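Citrinin polyketide synthase (Monascus purpureus, PDB 5MPT) builds the keto-aldehyde precursor of the mycotoxin citrinin from malonyl-CoA units; the part described here is its C-methyltransferase (CMeT) domain. Local coordinates at residues 50-55 / 323-328; 77-82 / 91-96; 187-192 / 375-380; 219-224 / 252-257. One frame throughout, in Å; residues are numbered along the deposited sequence.

Contact 1 (50-55 / 323-328); sequences ELCVAH and VDFIFG
A Cys sulfur-aromatic contact, made by Cys52 of helix 40-62 and Phe325 of helix 321-327, joins the helical N-terminal part of the chain to a helix that follows strand 309-316 of the methyltransferase sheet. Their CA atoms, 6.9 Å apart, are the nearest pair across the two segments. Phe325 reaches across because its CG stands anti to the backbone N (chi1 179°), which carries the ring away from its own helix and against the other one. Cys52 then covers one face of that ring. Its CB lies 4.1 Å from the ring centroid, only 19° off the normal, and makes a CH-pi contact displaced toward the rim. The sulfur approaches more obliquely, at 43° from the normal; Cys52 SG is 3.5 Å from Phe325 CD2 and 3.7 Å from Phe325 CB. One turn further on, His55 CB meets the far end of the ring at Phe325 CZ (3.8 Å). The imidazole of His55 has its polar partner outside the pair, for NE2 is hydrogen-bonded to Ser143 OG. Phe149 stacks with the same phenyl ring, and Ile92 of helix 86-98 also packs on it. All three touching residues are buried. Their side chains meet through the thiol and methylene of Cys52, the methylene of His55 and an aromatic ring, with no polar bond between the segments, so dispersion, with a modest sulfur-pi attraction, probably accounts for most of the cohesion.

Contact 2 (77-82 / 91-96); sequences ERVPYL and LIYGLL
Arg78 crosses Tyr93 at a slant and lays its guanidinium over the phenol ring, and its side chain can be followed atom by atom. CB is still distant, 4.2 Å from Tyr93 OH, and CG draws in to 3.7 Å from the same oxygen. The chain runs extended from CG to NE, where the N-H is given to the neighbouring Tyr81: Arg78 NE to Tyr81 OH is 2.7 Å, nearly straight at 169°, with the oxygen in the guanidinium plane. This bond helps fix the rotation of the group, whose face is turned to Tyr93. CZ sits 3.9 Å from Tyr93 CE2, and NH2 rides over the rim of the phenol face; the two planes are only 22° apart. The hydroxyl of Tyr93 is held by the backbone as well: Val79 N donates to Tyr93 OH (3.0 Å, 163°), and Val79 CG2 lies 3.4 Å from Tyr93 OH. A water in the plane of the phenol ring links Tyr93 OH to Glu77 O. The connection after strand 75-76 is thus fastened to helix 86-98 inside the helix-turn-helix family region, with Tyr93 also meeting Phe60 of helix 40-62 and resting on Ile102 and Ile104 of strand 102-105.

Contact 3 (187-192 / 375-380); sequences IQQAEF and QRLIIA
Apolar packing between Leu377 and Ala190 forms the heart of this meeting of helix 181-198 with strand 375-381. The CB of Leu377 points toward the helix, and its two methyls reach the alanine: Leu377 CD1 lies 4.0 Å from Ala190 CB, and Leu377 CD2 lies 4.1 Å from that same methyl. With CG anti to the carbonyl carbon (chi1 -61°) and CD1 continuing the extended line (chi2 174°), it is CD1 that travels furthest toward the helix, coming to 3.8 Å from Ala190 N.

The helix surface met here belongs to a class I, Rossmann-like methyltransferase fold. Its mixed seven-stranded sheet has the order 3-2-1-4-5-7-6 characteristic of these enzymes, and strand 375-381 is the antiparallel seventh strand, inserted between 309-316 and 361-364. Backbone bonds from Arg376 to Glu315, an active-site residue, tie the same strand to the catalytic region, and the Leu377 side chain is about 8 Å from that of Glu315.

Contacts of a polar group with the hydrocarbon make up the rest. Gln189 stretches alongside Leu377, the two side chains passing in opposite directions, so that Gln189 CG is 4.0 Å and Gln189 OE1 3.9 Å from Leu377 CD1. The two ends of the amide fare differently. NE2 is hydrogen-bonded to Ala24 O and Thr28 OG1, whereas OE1, buried against the leucine, has no hydrogen-bonding partner in the model and probably pays a cost in solvation.

Contact 4 (219-224 / 252-257); sequences GTTVKM and KRFKKY
Thr220 O, the carbonyl just ahead of the two residues that meet Phe254, is gripped by two backbone N-H groups: Lys223 N at 3.0 Å and Met224 N at 3.1 Å. The two bonds hold the backbone in a helical turn that carries Thr221 and Val222 to Phe254. The phenyl ring of Phe254 comes in obliquely between them. Its CE2 touches the methyl of Thr221, with Phe254 CE2 to Thr221 CG2 at 3.9 Å, while its CE1 lies 4.1 Å from Val222 CA. The methyl, which stands opposite the backbone N, is the branch that meets the ring at a slant; the other branch, Thr221 OG1, is hydrogen-bonded to Glu212 OE1. Arg253 adds a second layer. Fully extended, with chi1 at 180°, it runs over one face of the adjacent Phe254 ring, its CD 3.5 Å above that plane near the rim, and reaches Val222 at the tip, where Arg253 NH2 is 3.9 Å from Val222 CG2. Its NH1 makes a weak hydrogen bond to Thr217 O. Gly219 N, at the start of the same segment, is hydrogen-bonded to the carboxylate oxygen OXT of the bound S-adenosyl-L-homocysteine. A glycine-rich loop running from the first strand, 208-213, into the helix of a beta-alpha-beta unit is the cofactor-binding signature of Rossmann-like methyltransferases, and the packing joins this unit's helix to the residues at the end of the next, 244-253.

Overall arrangement
The four contacts fall into two groups on opposite sides of the chain's centre. Contact 2 lies wholly in the helical N-terminal part and contact 1, 12 Å away between centres, has one segment there; the two touch through Asp324 with Leu91 and Val53 with Leu96. Contacts 3 and 4, 18 Å apart, lie in the Rossmann-like fold and are joined by a salt bridge from Glu191 to Lys223. Contact 2 closes first along the chain. Contact 1 spans contacts 2 and 4 and interleaves with contact 3, so helix 321-327, late in the sequence, returns to the N-terminal helices before strand 375-381 completes the sheet. The chain thereby ties its helical part to the cofactor-binding methyltransferase core.

Contact 1 (50-55 / 323-328)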
loop_
_atom_site.group_PDB
_atom_site.type_symbol
_atom_site.label_atom_id
_atom_site.label_comp_id
_atom_site.label_asym_id
_atom_site.label_seq_id
_atom_site.Cartn_x
_atom_site.Cartn_y
_atom_site.Cartn_z
ATOM N N GLU A 50 14.997 -3.393 12.270
ATOM C CA GLU A 50 16.318 -3.126 12.832
ATOM C C GLU A 50 17.086 -2.109 11.993
ATOM O O GLU A 50 17.789 -1.243 12.530
ATOM C CB GLU A 50 17.089 -4.430 12.939
ATOM C CG GLU A 50 18.536 -4.270 13.379
ATOM C CD GLU A 50 19.225 -5.598 13.500
ATOM O OE1 GLU A 50 19.536 -6.216 12.454
ATOM O OE2 GLU A 50 19.413 -6.040 14.647
ATOM N N LEU A 51 17.029 -2.251 10.674
ATOM C CA LEU A 51 17.695 -1.307 9.790
ATOM C C LEU A 51 17.093 0.090 9.927
ATOM O O LEU A 51 17.822 1.086 9.963
ATOM C CB LEU A 51 17.607 -1.814 8.353
ATOM C CG LEU A 51 18.159 -0.989 7.191
ATOM C CD1 LEU A 51 19.671 -0.761 7.378
ATOM C CD2 LEU A 51 17.855 -1.684 5.868
ATOM N N CYS A 52 15.765 0.194 10.024
ATOM C CA CYS A 52 15.161 1.506 10.235
ATOM C C CYS A 52 15.668 2.144 11.524
ATOM O O CYS A 52 16.024 3.340 11.564
ATOM C CB CYS A 52 13.644 1.409 10.295
ATOM S SG CYS A 52 12.787 0.858 8.799
ATOM N N VAL A 53 15.648 1.369 12.605
ATOM C CA VAL A 53 16.075 1.889 13.896
ATOM C C VAL A 53 17.515 2.358 13.817
ATOM O O VAL A 53 17.850 3.429 14.313
ATOM C CB VAL A 53 15.871 0.824 14.986
ATOM C CG1 VAL A 53 16.565 1.248 16.297
ATOM C CG2 VAL A 53 14.365 0.590 15.185
ATOM N N ALA A 54 18.387 1.572 13.182
ATOM C CA ALA A 54 19.786 1.978 13.055
ATOM C C ALA A 54 19.908 3.277 12.279
ATOM O O ALA A 54 20.693 4.161 12.645
ATOM C CB ALA A 54 20.598 0.882 12.371
ATOM N N HIS A 55 19.131 3.420 11.212
ATOM C CA HIS A 55 19.130 4.670 10.462
ATOM C C HIS A 55 18.647 5.832 11.318
ATOM O O HIS A 55 19.168 6.947 11.224
ATOM C CB HIS A 55 18.234 4.552 9.244
ATOM C CG HIS A 55 18.844 3.865 8.072
ATOM N ND1 HIS A 55 19.999 4.289 7.465
ATOM C CD2 HIS A 55 18.417 2.796 7.358
ATOM C CE1 HIS A 55 20.262 3.522 6.425
ATOM N NE2 HIS A 55 19.310 2.606 6.337
ATOM N N VAL A 323 7.453 0.600 6.166
ATOM C CA VAL A 323 6.495 1.380 5.384
ATOM C C VAL A 323 6.294 2.758 6.008
ATOM O O VAL A 323 6.388 3.795 5.331
ATOM C CB VAL A 323 5.161 0.616 5.266
ATOM C CG1 VAL A 323 4.115 1.440 4.518
ATOM C CG2 VAL A 323 5.395 -0.754 4.599
ATOM N N ASP A 324 5.973 2.796 7.301
ATOM C CA ASP A 324 5.893 4.081 7.993
ATOM C C ASP A 324 7.189 4.870 7.876
ATOM O O ASP A 324 7.174 6.087 7.689
ATOM C CB ASP A 324 5.549 3.872 9.461
ATOM C CG ASP A 324 4.076 3.665 9.669
ATOM O OD1 ASP A 324 3.321 4.476 9.106
ATOM O OD2 ASP A 324 3.683 2.719 10.385
ATOM N N PHE A 325 8.324 4.204 8.029
ATOM C CA PHE A 325 9.606 4.902 8.082
ATOM C C PHE A 325 9.874 5.663 6.793
ATOM O O PHE A 325 10.425 6.771 6.814
ATOM C CB PHE A 325 10.710 3.889 8.337
ATOM C CG PHE A 325 12.091 4.478 8.396
ATOM C CD1 PHE A 325 12.422 5.433 9.344
ATOM C CD2 PHE A 325 13.075 4.080 7.500
ATOM C CE1 PHE A 325 13.696 5.954 9.397
ATOM C CE2 PHE A 325 14.357 4.599 7.562
ATOM C CZ PHE A 325 14.647 5.567 8.490
ATOM N N ILE A 326 9.488 5.082 5.660
ATOM C CA ILE A 326 9.710 5.697 4.357
ATOM C C ILE A 326 8.574 6.624 3.992
ATOM O O ILE A 326 8.789 7.790 3.675
ATOM C CB ILE A 326 9.841 4.638 3.261
ATOM C CG1 ILE A 326 11.015 3.720 3.582
ATOM C CG2 ILE A 326 9.980 5.299 1.882
ATOM C CD1 ILE A 326 11.097 2.477 2.733
ATOM N N PHE A 327 7.368 6.071 3.920
ATOM C CA PHE A 327 6.251 6.853 3.428
ATOM C C PHE A 327 5.836 7.928 4.401
ATOM O O PHE A 327 5.265 8.944 3.976
ATOM C CB PHE A 327 5.085 5.924 3.102
ATOM C CG PHE A 327 5.316 5.101 1.870
ATOM C CD1 PHE A 327 5.944 3.877 1.938
ATOM C CD2 PHE A 327 4.863 5.548 0.637
ATOM C CE1 PHE A 327 6.171 3.120 0.793
ATOM C CE2 PHE A 327 5.058 4.781 -0.512
ATOM C CZ PHE A 327 5.710 3.580 -0.435
ATOM N N GLY A 328 6.169 7.775 5.681
ATOM C CA GLY A 328 5.827 8.803 6.625
ATOM C C GLY A 328 6.523 10.116 6.358
ATOM O O GLY A 328 6.091 11.144 6.887
#

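Contact 2 (77-82 / 91-96)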
loop_
_atom_site.group_PDB
_atom_site.type_symbol
_atom_site.label_atom_id
_atom_site.label_comp_id
_atom_site.label_asym_id
_atom_site.label_seq_id
_atom_site.Cartn_x
_atom_site.Cartn_y
_atom_site.Cartn_z
ATOM N N GLU A 77 17.207 15.326 24.650
ATOM C CA GLU A 77 16.413 16.389 24.063
ATOM C C GLU A 77 15.815 15.935 22.739
ATOM O O GLU A 77 16.371 15.087 22.035
ATOM C CB GLU A 77 17.266 17.642 23.862
ATOM C CG GLU A 77 17.827 18.199 25.169
ATOM C CD GLU A 77 16.728 18.573 26.152
ATOM O OE1 GLU A 77 15.829 19.344 25.757
ATOM O OE2 GLU A 77 16.745 18.084 27.304
ATOM N N ARG A 78 14.644 16.475 22.425
ATOM C CA ARG A 78 14.023 16.183 21.146
ATOM C C ARG A 78 14.918 16.684 20.023
ATOM O O ARG A 78 15.514 17.758 20.121
ATOM C CB ARG A 78 12.641 16.843 21.071
ATOM C CG ARG A 78 11.654 16.149 20.191
ATOM C CD ARG A 78 10.223 16.583 20.497
ATOM N NE ARG A 78 9.260 15.840 19.678
ATOM C CZ ARG A 78 8.778 14.634 19.973
ATOM N NH1 ARG A 78 7.916 14.048 19.149
ATOM N NH2 ARG A 78 9.150 14.011 21.086
ATOM N N VAL A 79 14.992 15.923 18.937
ATOM C CA VAL A 79 15.771 16.350 17.778
ATOM C C VAL A 79 15.013 17.430 17.009
ATOM O O VAL A 79 13.787 17.514 17.125
ATOM C CB VAL A 79 16.113 15.166 16.866
ATOM C CG1 VAL A 79 17.079 14.226 17.602
ATOM C CG2 VAL A 79 14.887 14.436 16.437
ATOM N N PRO A 80 15.699 18.269 16.233
ATOM C CA PRO A 80 15.000 19.246 15.388
ATOM C C PRO A 80 14.357 18.610 14.170
ATOM O O PRO A 80 14.845 17.613 13.629
ATOM C CB PRO A 80 16.119 20.203 14.969
ATOM C CG PRO A 80 17.377 19.382 15.073
ATOM C CD PRO A 80 17.161 18.479 16.232
ATOM N N TYR A 81 13.265 19.230 13.722
ATOM C CA TYR A 81 12.578 18.764 12.526
ATOM C C TYR A 81 11.509 19.777 12.176
ATOM O O TYR A 81 11.100 20.595 13.012
ATOM C CB TYR A 81 11.963 17.363 12.709
ATOM C CG TYR A 81 11.046 17.229 13.900
ATOM C CD1 TYR A 81 9.717 17.603 13.824
ATOM C CD2 TYR A 81 11.501 16.676 15.079
ATOM C CE1 TYR A 81 8.878 17.479 14.925
ATOM C CE2 TYR A 81 10.678 16.549 16.178
ATOM C CZ TYR A 81 9.369 16.952 16.095
ATOM O OH TYR A 81 8.579 16.800 17.210
ATOM N N LEU A 82 11.089 19.721 10.917
ATOM C CA LEU A 82 10.077 20.634 10.403
ATOM C C LEU A 82 8.734 20.373 11.075
ATOM O O LEU A 82 8.393 19.223 11.335
ATOM C CB LEU A 82 9.913 20.464 8.902
ATOM C CG LEU A 82 11.012 20.976 7.979
ATOM C CD1 LEU A 82 10.791 20.429 6.579
ATOM C CD2 LEU A 82 11.060 22.497 7.955
ATOM N N LEU A 91 5.695 8.968 15.714
ATOM C CA LEU A 91 5.781 7.559 15.322
ATOM C C LEU A 91 7.230 7.074 15.362
ATOM O O LEU A 91 7.508 5.960 15.821
ATOM C CB LEU A 91 5.190 7.377 13.931
ATOM C CG LEU A 91 4.940 6.001 13.320
ATOM C CD1 LEU A 91 3.796 6.150 12.311
ATOM C CD2 LEU A 91 6.186 5.471 12.638
ATOM N N ILE A 92 8.166 7.921 14.918
ATOM C CA ILE A 92 9.596 7.586 14.945
ATOM C C ILE A 92 10.074 7.345 16.373
ATOM O O ILE A 92 10.823 6.390 16.649
ATOM C CB ILE A 92 10.403 8.704 14.258
ATOM C CG1 ILE A 92 10.151 8.692 12.742
ATOM C CG2 ILE A 92 11.911 8.550 14.566
ATOM C CD1 ILE A 92 10.611 7.378 12.048
ATOM N N TYR A 93 9.731 8.257 17.288
ATOM C CA TYR A 93 10.110 8.049 18.681
ATOM C C TYR A 93 9.446 6.803 19.232
ATOM O O TYR A 93 10.026 6.092 20.063
ATOM C CB TYR A 93 9.746 9.263 19.530
ATOM C CG TYR A 93 10.803 10.317 19.504
ATOM C CD1 TYR A 93 11.923 10.200 20.305
ATOM C CD2 TYR A 93 10.701 11.415 18.674
ATOM C CE1 TYR A 93 12.900 11.138 20.278
ATOM C CE2 TYR A 93 11.672 12.356 18.641
ATOM C CZ TYR A 93 12.775 12.218 19.444
ATOM O OH TYR A 93 13.753 13.178 19.414
ATOM N N GLY A 94 8.211 6.561 18.822
ATOM C CA GLY A 94 7.561 5.312 19.173
ATOM C C GLY A 94 8.362 4.104 18.745
ATOM O O GLY A 94 8.483 3.129 19.495
ATOM N N LEU A 95 8.900 4.127 17.525
ATOM C CA LEU A 95 9.680 2.973 17.090
ATOM C C LEU A 95 10.916 2.807 17.962
ATOM O O LEU A 95 11.280 1.687 18.332
ATOM C CB LEU A 95 10.091 3.094 15.622
ATOM C CG LEU A 95 9.036 3.120 14.525
ATOM C CD1 LEU A 95 9.771 3.217 13.194
ATOM C CD2 LEU A 95 8.089 1.904 14.565
ATOM N N LEU A 96 11.576 3.913 18.306
ATOM C CA LEU A 96 12.758 3.808 19.151
ATOM C C LEU A 96 12.394 3.238 20.511
ATOM O O LEU A 96 13.172 2.481 21.108
ATOM C CB LEU A 96 13.424 5.173 19.302
ATOM C CG LEU A 96 14.167 5.705 18.083
ATOM C CD1 LEU A 96 14.666 7.110 18.410
ATOM C CD2 LEU A 96 15.336 4.827 17.715
HETATM O O HOH W 1 15.908 12.729 21.241
#

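Contact 3 (187-192 / 375-380)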
loop_
_atom_site.group_PDB
_atom_site.type_symbol
_atom_site.label_atom_id
_atom_site.label_comp_id
_atom_site.label_asym_id
_atom_site.label_seq_id
_atom_site.Cartn_x
_atom_site.Cartn_y
_atom_site.Cartn_z
ATOM N N ILE A 187 -1.808 -9.265 -5.177
ATOM C CA ILE A 187 -2.085 -9.036 -6.590
ATOM C C ILE A 187 -2.295 -10.362 -7.295
ATOM O O ILE A 187 -3.226 -10.528 -8.083
ATOM C CB ILE A 187 -0.946 -8.216 -7.234
ATOM C CG1 ILE A 187 -0.836 -6.829 -6.574
ATOM C CG2 ILE A 187 -1.194 -8.071 -8.732
ATOM C CD1 ILE A 187 0.371 -5.968 -7.063
ATOM N N GLN A 188 -1.430 -11.338 -7.007
ATOM C CA GLN A 188 -1.609 -12.660 -7.585
ATOM C C GLN A 188 -2.928 -13.261 -7.140
ATOM O O GLN A 188 -3.613 -13.903 -7.926
ATOM C CB GLN A 188 -0.419 -13.541 -7.184
ATOM C CG GLN A 188 -0.341 -14.849 -7.906
ATOM C CD GLN A 188 0.169 -14.716 -9.330
ATOM O OE1 GLN A 188 1.249 -14.164 -9.564
ATOM N NE2 GLN A 188 -0.615 -15.224 -10.297
ATOM N N GLN A 189 -3.302 -13.065 -5.883
ATOM C CA GLN A 189 -4.577 -13.579 -5.400
ATOM C C GLN A 189 -5.750 -12.895 -6.101
ATOM O O GLN A 189 -6.759 -13.533 -6.422
ATOM C CB GLN A 189 -4.638 -13.401 -3.882
ATOM C CG GLN A 189 -5.890 -13.978 -3.278
ATOM C CD GLN A 189 -5.956 -13.744 -1.792
ATOM O OE1 GLN A 189 -5.416 -12.770 -1.301
ATOM N NE2 GLN A 189 -6.629 -14.635 -1.063
ATOM N N ALA A 190 -5.616 -11.605 -6.387
ATOM C CA ALA A 190 -6.656 -10.917 -7.122
ATOM C C ALA A 190 -6.773 -11.452 -8.536
ATOM O O ALA A 190 -7.890 -11.541 -9.062
ATOM C CB ALA A 190 -6.391 -9.398 -7.109
ATOM N N GLU A 191 -5.650 -11.787 -9.181
ATOM C CA GLU A 191 -5.723 -12.465 -10.480
ATOM C C GLU A 191 -6.575 -13.726 -10.404
ATOM O O GLU A 191 -7.417 -13.966 -11.263
ATOM C CB GLU A 191 -4.340 -12.823 -11.003
ATOM C CG GLU A 191 -3.421 -11.640 -11.255
ATOM C CD GLU A 191 -2.045 -12.118 -11.675
ATOM O OE1 GLU A 191 -1.070 -11.811 -10.945
ATOM O OE2 GLU A 191 -1.951 -12.824 -12.711
ATOM N N PHE A 192 -6.329 -14.573 -9.402
ATOM C CA PHE A 192 -7.078 -15.815 -9.245
ATOM C C PHE A 192 -8.567 -15.544 -9.054
ATOM O O PHE A 192 -9.431 -16.173 -9.699
ATOM C CB PHE A 192 -6.466 -16.602 -8.066
ATOM C CG PHE A 192 -7.169 -17.869 -7.753
ATOM C CD1 PHE A 192 -7.436 -18.804 -8.749
ATOM C CD2 PHE A 192 -7.567 -18.138 -6.450
ATOM C CE1 PHE A 192 -8.041 -20.021 -8.421
ATOM C CE2 PHE A 192 -8.212 -19.330 -6.129
ATOM C CZ PHE A 192 -8.442 -20.271 -7.111
ATOM N N GLN A 375 -1.835 -7.168 4.743
ATOM C CA GLN A 375 -2.695 -6.618 3.708
ATOM C C GLN A 375 -3.859 -7.553 3.501
ATOM O O GLN A 375 -3.799 -8.745 3.800
ATOM C CB GLN A 375 -1.978 -6.436 2.372
ATOM C CG GLN A 375 -0.612 -5.781 2.531
ATOM C CD GLN A 375 -0.304 -4.840 1.418
ATOM O OE1 GLN A 375 -0.964 -3.804 1.274
ATOM N NE2 GLN A 375 0.665 -5.171 0.604
ATOM N N ARG A 376 -4.912 -6.991 2.928
ATOM C CA ARG A 376 -6.095 -7.744 2.589
ATOM C C ARG A 376 -6.624 -7.272 1.252
ATOM O O ARG A 376 -6.522 -6.090 0.905
ATOM C CB ARG A 376 -7.181 -7.583 3.637
ATOM C CG ARG A 376 -6.789 -8.060 4.988
ATOM C CD ARG A 376 -7.966 -8.104 5.914
ATOM N NE ARG A 376 -7.517 -8.200 7.284
ATOM C CZ ARG A 376 -7.264 -9.334 7.933
ATOM N NH1 ARG A 376 -7.447 -10.529 7.347
ATOM N NH2 ARG A 376 -6.810 -9.262 9.188
ATOM N N LEU A 377 -7.226 -8.204 0.507
ATOM C CA LEU A 377 -8.233 -7.823 -0.464
ATOM C C LEU A 377 -9.548 -7.630 0.278
ATOM O O LEU A 377 -9.970 -8.479 1.067
ATOM C CB LEU A 377 -8.410 -8.862 -1.562
ATOM C CG LEU A 377 -7.228 -9.201 -2.472
ATOM C CD1 LEU A 377 -7.587 -10.378 -3.399
ATOM C CD2 LEU A 377 -6.794 -7.981 -3.237
ATOM N N ILE A 378 -10.185 -6.507 0.028
ATOM C CA ILE A 378 -11.451 -6.143 0.650
ATOM C C ILE A 378 -12.398 -5.895 -0.503
ATOM O O ILE A 378 -12.169 -5.006 -1.337
ATOM C CB ILE A 378 -11.343 -4.899 1.554
ATOM C CG1 ILE A 378 -10.264 -5.078 2.618
ATOM C CG2 ILE A 378 -12.676 -4.604 2.237
ATOM C CD1 ILE A 378 -9.930 -3.770 3.358
ATOM N N ILE A 379 -13.407 -6.736 -0.610
ATOM C CA ILE A 379 -14.402 -6.604 -1.669
ATOM C C ILE A 379 -15.649 -5.961 -1.094
ATOM O O ILE A 379 -16.042 -6.242 0.052
ATOM C CB ILE A 379 -14.699 -7.978 -2.324
ATOM C CG1 ILE A 379 -15.529 -7.770 -3.587
ATOM C CG2 ILE A 379 -15.434 -8.939 -1.355
ATOM C CD1 ILE A 379 -15.640 -9.051 -4.436
ATOM N N ALA A 380 -16.279 -5.093 -1.895
ATOM C CA ALA A 380 -17.457 -4.339 -1.477
ATOM C C ALA A 380 -18.423 -4.254 -2.657
ATOM O O ALA A 380 -18.102 -3.669 -3.697
ATOM C CB ALA A 380 -17.057 -2.963 -0.969
#

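Contact 4 (219-224 / 252-257)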
loop_
_atom_site.group_PDB
_atom_site.type_symbol
_atom_site.label_atom_id
_atom_site.label_comp_id
_atom_site.label_asym_id
_atom_site.label_seq_id
_atom_site.Cartn_x
_atom_site.Cartn_y
_atom_site.Cartn_z
ATOM N N GLY A 219 1.714 -1.590 -10.656
ATOM C CA GLY A 219 2.113 -2.795 -9.952
ATOM C C GLY A 219 1.046 -3.862 -10.029
ATOM O O GLY A 219 1.347 -5.061 -10.107
ATOM N N THR A 220 -0.208 -3.441 -10.023
ATOM C CA THR A 220 -1.330 -4.319 -10.265
ATOM C C THR A 220 -1.611 -4.430 -11.753
ATOM O O THR A 220 -1.861 -5.526 -12.259
ATOM C CB THR A 220 -2.558 -3.790 -9.522
ATOM O OG1 THR A 220 -2.281 -3.753 -8.114
ATOM C CG2 THR A 220 -3.780 -4.670 -9.786
ATOM N N THR A 221 -1.555 -3.301 -12.449
ATOM C CA THR A 221 -1.894 -3.258 -13.862
ATOM C C THR A 221 -1.072 -4.249 -14.668
ATOM O O THR A 221 -1.598 -4.895 -15.583
ATOM C CB THR A 221 -1.677 -1.842 -14.391
ATOM O OG1 THR A 221 -2.038 -0.897 -13.373
ATOM C CG2 THR A 221 -2.495 -1.609 -15.645
ATOM N N VAL A 222 0.217 -4.379 -14.357
ATOM C CA VAL A 222 1.083 -5.232 -15.164
ATOM C C VAL A 222 0.664 -6.696 -15.100
ATOM O O VAL A 222 0.997 -7.462 -16.004
ATOM C CB VAL A 222 2.569 -5.077 -14.772
ATOM C CG1 VAL A 222 2.842 -5.564 -13.341
ATOM C CG2 VAL A 222 3.445 -5.825 -15.751
ATOM N N LYS A 223 -0.045 -7.115 -14.046
ATOM C CA LYS A 223 -0.601 -8.457 -13.986
ATOM C C LYS A 223 -1.997 -8.565 -14.586
ATOM O O LYS A 223 -2.336 -9.613 -15.156
ATOM C CB LYS A 223 -0.645 -8.929 -12.536
ATOM C CG LYS A 223 0.730 -8.958 -11.855
ATOM C CD LYS A 223 1.776 -9.749 -12.631
ATOM C CE LYS A 223 1.459 -11.215 -12.619
ATOM N NZ LYS A 223 1.565 -11.748 -11.227
ATOM N N MET A 224 -2.823 -7.524 -14.464
ATOM C CA MET A 224 -4.206 -7.633 -14.911
ATOM C C MET A 224 -4.294 -7.714 -16.428
ATOM O O MET A 224 -5.140 -8.439 -16.973
ATOM C CB MET A 224 -5.004 -6.449 -14.386
ATOM C CG MET A 224 -5.130 -6.413 -12.876
ATOM S SD MET A 224 -5.968 -7.867 -12.247
ATOM C CE MET A 224 -5.151 -8.218 -10.706
ATOM N N LYS A 252 2.110 4.624 -22.870
ATOM C CA LYS A 252 3.155 4.074 -23.727
ATOM C C LYS A 252 3.424 2.614 -23.377
ATOM O O LYS A 252 3.318 1.724 -24.230
ATOM C CB LYS A 252 4.436 4.904 -23.593
ATOM C CG LYS A 252 4.297 6.388 -23.965
ATOM C CD LYS A 252 5.607 7.150 -23.714
ATOM C CE LYS A 252 5.441 8.665 -23.824
ATOM N NZ LYS A 252 6.673 9.400 -23.405
ATOM N N ARG A 253 3.763 2.353 -22.113
ATOM C CA ARG A 253 4.091 1.001 -21.664
ATOM C C ARG A 253 3.031 -0.018 -22.079
ATOM O O ARG A 253 3.356 -1.095 -22.594
ATOM C CB ARG A 253 4.257 1.006 -20.147
ATOM C CG ARG A 253 4.596 -0.319 -19.508
ATOM C CD ARG A 253 4.639 -0.146 -18.003
ATOM N NE ARG A 253 5.124 -1.328 -17.309
ATOM C CZ ARG A 253 5.124 -1.465 -15.988
ATOM N NH1 ARG A 253 4.652 -0.496 -15.221
ATOM N NH2 ARG A 253 5.576 -2.575 -15.432
ATOM N N PHE A 254 1.753 0.298 -21.850
ATOM C CA PHE A 254 0.677 -0.674 -21.995
ATOM C C PHE A 254 -0.089 -0.521 -23.308
ATOM O O PHE A 254 -1.207 -1.036 -23.433
ATOM C CB PHE A 254 -0.268 -0.570 -20.797
ATOM C CG PHE A 254 0.379 -0.917 -19.477
ATOM C CD1 PHE A 254 1.069 -2.121 -19.309
ATOM C CD2 PHE A 254 0.295 -0.051 -18.405
ATOM C CE1 PHE A 254 1.660 -2.444 -18.095
ATOM C CE2 PHE A 254 0.885 -0.371 -17.192
ATOM C CZ PHE A 254 1.569 -1.573 -17.042
ATOM N N LYS A 255 0.504 0.155 -24.295
ATOM C CA LYS A 255 -0.143 0.324 -25.594
ATOM C C LYS A 255 -0.437 -1.018 -26.245
ATOM O O LYS A 255 -1.450 -1.169 -26.936
ATOM C CB LYS A 255 0.746 1.163 -26.508
ATOM C CG LYS A 255 0.113 1.507 -27.837
ATOM C CD LYS A 255 1.126 2.128 -28.780
ATOM C CE LYS A 255 0.502 2.431 -30.133
ATOM N NZ LYS A 255 -0.638 3.380 -30.019
ATOM N N LYS A 256 0.451 -1.992 -26.058
ATOM C CA LYS A 256 0.297 -3.349 -26.571
ATOM C C LYS A 256 -1.148 -3.820 -26.533
ATOM O O LYS A 256 -1.604 -4.515 -27.445
ATOM C CB LYS A 256 1.168 -4.312 -25.757
ATOM C CG LYS A 256 0.971 -5.787 -26.067
ATOM C CD LYS A 256 1.825 -6.661 -25.167
ATOM C CE LYS A 256 1.707 -8.136 -25.541
ATOM N NZ LYS A 256 2.617 -9.010 -24.740
ATOM N N TYR A 257 -1.872 -3.462 -25.481
ATOM C CA TYR A 257 -3.182 -4.040 -25.245
ATOM C C TYR A 257 -4.260 -3.131 -25.830
ATOM O O TYR A 257 -4.319 -1.946 -25.472
ATOM C CB TYR A 257 -3.397 -4.256 -23.756
ATOM C CG TYR A 257 -2.298 -5.070 -23.104
ATOM C CD1 TYR A 257 -2.356 -6.459 -23.072
ATOM C CD2 TYR A 257 -1.204 -4.453 -22.527
ATOM C CE1 TYR A 257 -1.365 -7.203 -22.487
ATOM C CE2 TYR A 257 -0.196 -5.204 -21.927
ATOM C CZ TYR A 257 -0.284 -6.575 -21.913
ATOM O OH TYR A 257 0.708 -7.339 -21.323
#